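Local structure of 4-alpha-glucanotransferase (Streptococcus agalactiae, 6M6T) at residues K413-A416 and E417-R421; N425-I428 and T429-V432. The protein is an amylomaltase, also named disproportionating enzyme, a member of the 4-alpha-glucanotransferase family with a TIM-barrel core. All blocks are in the same frame, centred on the assembly; numbering follows the deposited sequence.

Contact 1: residues K413-A416 and E417-R421; sequences KAYA and ENYMR
Residues K413-Y419 form the C-terminal turns of helix 410-419, with K413 O taking E417 N (2.9 Å) and Y415 O taking Y419 N, while A416 O takes M420 N only weakly (3.3 Å). The helix then closes in a Schellman motif: R421 takes a positive phi (63°), and its N donates back to N418 O. The arginine's NH1 reaches that same oxygen through a weak bond.

One turn apart, Y415 and Y419 lie side by side and point the same way, each with CG anti to its own backbone N (chi1 164° for Y415). Y415 OH comes obliquely to within 3.7 Å of Y419 CD2. Y419 OH bonds to H383 ND1, and its ring makes an edge-to-face contact with F371. E417 runs out extended, its CG near K413 O and its OE2 in a salt bridge with R422 rather than with K413 NZ, 6.0 Å away. On the inner side the M420 chain bends at chi3 (-101°), turning its terminal methyl CE back along the helix to 3.7 Å from A416 CB.

Contact 2: residues N425-I428 and T429-V432; sequences NEPI and TETV
This is a helix N-terminus: P427 sits at the N-cap of helix 428-438, and the carbonyl before I428 meets the first turn around E430 and T431. Residues 425-428 close the loop after helix 410-419, and 429-432 belong to the first turns of helix 428-438, far from the centre of the chain. P427 O is approached by E430 N at 3.2 Å and T431 N at 3.5 Å, both weak bonds. One residue on, I428 O receives V432 N in a regular, nearly straight bond (2.9 Å, 178°).

T431 OG1 faces two acceptors, E426 OE2 at 3.2 Å and P427 O at 3.4 Å. Both bonds are weak, and which of the two takes its proton is not settled. E426 is extended, with CG anti to the backbone N (chi1 -171°), which carries its carboxylate across to the threonine; L423 N bonds to the same OE2. On the buried side I428 CG1 rests 3.8 Å from T431 CB and 4.0 Å from V432 CG2. The E430 chain bends at chi2, bringing OE2 to 3.3 Å from P427 CD, against the proline ring.

Two carboxylates thus lie at the start of a helix, where its dipole would probably help stabilise their negative charge. Any repulsion between them, their oxygens not being in contact, is probably eased by R434 near E426 and R483 near E430, both through long, weak ion pairs.

How the contacts relate
Contact 1 ends one helix and contact 2 begins the next, with their centres about 11 Å apart. They meet through M420, whose SD packs 4.0 Å from V432 CG2 and whose O lies 4.1 Å from T431 CG2. R422, in the connecting loop, serves both: the salt-bridge partner of E417, it also touches I428 and T431. Both helices belong to the excursion between barrel strands 389-392 and 443-447, well out from the chain's centre, about 32 Å for contact 1 and 28 Å for contact 2. D397, in the same excursion, lines both glycan pockets, and H396 lines one of them. Contact 1 stays outside this first shell, the Y415 side chain being about 14 Å from a bound alpha-D-glucopyranose.

Contact 1: residues K413-A416 and E417-R421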
loop_
_atom_site.group_PDB
_atom_site.type_symbol
_atom_site.label_atom_id
_atom_site.label_comp_id
_atom_site.label_asym_id
_atom_site.label_seq_id
_atom_site.Cartn_x
_atom_site.Cartn_y
_atom_site.Cartn_z
ATOM N N LYS A 413 12.161 12.529 26.443
ATOM C CA LYS A 413 12.678 11.186 26.677
ATOM C C LYS A 413 12.402 10.753 28.105
ATOM O O LYS A 413 11.887 9.654 28.339
ATOM C CB LYS A 413 14.180 11.121 26.392
ATOM C CG LYS A 413 14.577 11.353 24.950
ATOM C CD LYS A 413 16.085 11.572 24.820
ATOM C CE LYS A 413 16.879 10.378 25.377
ATOM N NZ LYS A 413 17.260 9.370 24.329
ATOM N N ALA A 414 12.772 11.600 29.076
ATOM C CA ALA A 414 12.554 11.271 30.480
ATOM C C ALA A 414 11.093 10.936 30.730
ATOM O O ALA A 414 10.763 9.908 31.338
ATOM C CB ALA A 414 13.001 12.438 31.362
ATOM N N TYR A 415 10.203 11.788 30.234
ATOM C CA TYR A 415 8.781 11.584 30.435
ATOM C C TYR A 415 8.310 10.275 29.811
ATOM O O TYR A 415 7.517 9.547 30.419
ATOM C CB TYR A 415 8.041 12.777 29.855
ATOM C CG TYR A 415 6.584 12.576 29.647
ATOM C CD1 TYR A 415 5.686 12.905 30.641
ATOM C CD2 TYR A 415 6.093 12.090 28.446
ATOM C CE1 TYR A 415 4.333 12.737 30.464
ATOM C CE2 TYR A 415 4.730 11.925 28.255
ATOM C CZ TYR A 415 3.859 12.252 29.275
ATOM O OH TYR A 415 2.510 12.093 29.119
ATOM N N ALA A 416 8.792 9.953 28.605
ATOM C CA ALA A 416 8.369 8.723 27.934
ATOM C C ALA A 416 8.887 7.490 28.662
ATOM O O ALA A 416 8.204 6.461 28.721
ATOM C CB ALA A 416 8.839 8.716 26.478
ATOM N N GLU A 417 10.091 7.574 29.224
ATOM C CA GLU A 417 10.602 6.445 29.996
ATOM C C GLU A 417 9.817 6.274 31.294
ATOM O O GLU A 417 9.677 5.151 31.794
ATOM C CB GLU A 417 12.103 6.620 30.267
ATOM C CG GLU A 417 12.988 6.520 29.010
ATOM C CD GLU A 417 14.492 6.596 29.305
ATOM O OE1 GLU A 417 14.911 7.465 30.108
ATOM O OE2 GLU A 417 15.259 5.794 28.714
ATOM N N ASN A 418 9.313 7.375 31.849
ATOM C CA ASN A 418 8.416 7.312 32.993
ATOM C C ASN A 418 7.098 6.612 32.657
ATOM O O ASN A 418 6.835 5.490 33.107
ATOM C CB ASN A 418 8.145 8.729 33.491
ATOM C CG ASN A 418 8.353 8.867 34.979
ATOM O OD1 ASN A 418 8.262 7.881 35.717
ATOM N ND2 ASN A 418 8.632 10.093 35.439
ATOM N N TYR A 419 6.301 7.259 31.810
ATOM C CA TYR A 419 4.969 6.824 31.404
ATOM C C TYR A 419 4.870 5.348 31.072
ATOM O O TYR A 419 3.864 4.708 31.376
ATOM C CB TYR A 419 4.539 7.618 30.179
ATOM C CG TYR A 419 3.083 7.500 29.826
ATOM C CD1 TYR A 419 2.583 6.372 29.185
ATOM C CD2 TYR A 419 2.200 8.543 30.102
ATOM C CE1 TYR A 419 1.228 6.282 28.848
ATOM C CE2 TYR A 419 0.860 8.461 29.769
ATOM C CZ TYR A 419 0.380 7.334 29.143
ATOM O OH TYR A 419 -0.953 7.267 28.816
ATOM N N MET A 420 5.883 4.811 30.406
ATOM C CA MET A 420 5.842 3.449 29.901
ATOM C C MET A 420 6.598 2.470 30.778
ATOM O O MET A 420 6.592 1.269 30.478
ATOM C CB MET A 420 6.394 3.402 28.474
ATOM C CG MET A 420 5.519 4.136 27.473
ATOM S SD MET A 420 6.093 4.054 25.775
ATOM C CE MET A 420 6.850 5.668 25.658
ATOM N N ARG A 421 7.245 2.949 31.845
ATOM C CA ARG A 421 7.893 2.084 32.834
ATOM C C ARG A 421 9.029 1.263 32.219
ATOM O O ARG A 421 9.067 0.035 32.314
ATOM C CB ARG A 421 6.866 1.164 33.514
ATOM C CG ARG A 421 5.696 1.901 34.159
ATOM C CD ARG A 421 6.220 3.052 34.996
ATOM N NE ARG A 421 7.123 2.604 36.057
ATOM C CZ ARG A 421 8.106 3.343 36.577
ATOM N NH1 ARG A 421 8.332 4.576 36.129
ATOM N NH2 ARG A 421 8.863 2.848 37.554
#

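Contact 2: residues N425-I428 and T429-V432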
loop_
_atom_site.group_PDB
_atom_site.type_symbol
_atom_site.label_atom_id
_atom_site.label_comp_id
_atom_site.label_asym_id
_atom_site.label_seq_id
_atom_site.Cartn_x
_atom_site.Cartn_y
_atom_site.Cartn_z
ATOM N N ASN A 425 18.369 -1.446 31.317
ATOM C CA ASN A 425 19.028 -2.463 30.475
ATOM C C ASN A 425 18.059 -3.097 29.464
ATOM O O ASN A 425 18.127 -4.296 29.193
ATOM C CB ASN A 425 19.708 -3.553 31.321
ATOM C CG ASN A 425 20.945 -3.052 32.061
ATOM O OD1 ASN A 425 21.583 -2.069 31.658
ATOM N ND2 ASN A 425 21.297 -3.739 33.147
ATOM N N GLU A 426 17.156 -2.295 28.896
ATOM C CA GLU A 426 16.086 -2.809 28.034
ATOM C C GLU A 426 15.987 -1.960 26.773
ATOM O O GLU A 426 15.768 -0.736 26.872
ATOM C CB GLU A 426 14.750 -2.823 28.794
ATOM C CG GLU A 426 13.562 -3.544 28.106
ATOM C CD GLU A 426 12.177 -3.258 28.778
ATOM O OE1 GLU A 426 11.293 -4.156 28.737
ATOM O OE2 GLU A 426 11.969 -2.144 29.334
ATOM N N PRO A 427 16.127 -2.542 25.576
ATOM C CA PRO A 427 15.945 -1.737 24.361
ATOM C C PRO A 427 14.524 -1.201 24.317
ATOM O O PRO A 427 13.570 -1.919 24.610
ATOM C CB PRO A 427 16.225 -2.727 23.217
ATOM C CG PRO A 427 16.799 -3.957 23.864
ATOM C CD PRO A 427 16.286 -3.975 25.267
ATOM N N ILE A 428 14.382 0.076 23.962
ATOM C CA ILE A 428 13.084 0.720 24.103
ATOM C C ILE A 428 12.063 0.273 23.068
ATOM O O ILE A 428 10.885 0.627 23.187
ATOM C CB ILE A 428 13.237 2.255 24.078
ATOM C CG1 ILE A 428 11.978 2.904 24.661
ATOM C CG2 ILE A 428 13.537 2.753 22.651
ATOM C CD1 ILE A 428 12.216 4.182 25.325
ATOM N N THR A 429 12.447 -0.515 22.065
ATOM C CA THR A 429 11.420 -1.029 21.160
ATOM C C THR A 429 10.527 -2.030 21.879
ATOM O O THR A 429 9.300 -2.035 21.699
ATOM C CB THR A 429 12.055 -1.672 19.937
ATOM O OG1 THR A 429 12.990 -2.676 20.360
ATOM C CG2 THR A 429 12.758 -0.619 19.087
ATOM N N GLU A 430 11.135 -2.871 22.715
ATOM C CA GLU A 430 10.386 -3.787 23.560
ATOM C C GLU A 430 9.577 -3.026 24.618
ATOM O O GLU A 430 8.437 -3.408 24.931
ATOM C CB GLU A 430 11.368 -4.798 24.181
ATOM C CG GLU A 430 11.720 -5.986 23.249
ATOM C CD GLU A 430 13.140 -6.531 23.408
ATOM O OE1 GLU A 430 13.523 -7.423 22.607
ATOM O OE2 GLU A 430 13.874 -6.071 24.313
ATOM N N THR A 431 10.117 -1.917 25.133
ATOM C CA THR A 431 9.338 -1.061 26.018
ATOM C C THR A 431 8.067 -0.584 25.325
ATOM O O THR A 431 6.940 -0.886 25.762
ATOM C CB THR A 431 10.172 0.144 26.468
ATOM O OG1 THR A 431 11.511 -0.262 26.782
ATOM C CG2 THR A 431 9.542 0.800 27.704
ATOM N N VAL A 432 8.244 0.165 24.229
ATOM C CA VAL A 432 7.111 0.788 23.558
ATOM C C VAL A 432 6.088 -0.269 23.184
ATOM O O VAL A 432 4.881 -0.062 23.348
ATOM C CB VAL A 432 7.580 1.598 22.331
ATOM C CG1 VAL A 432 6.376 2.112 21.516
ATOM C CG2 VAL A 432 8.457 2.759 22.763
#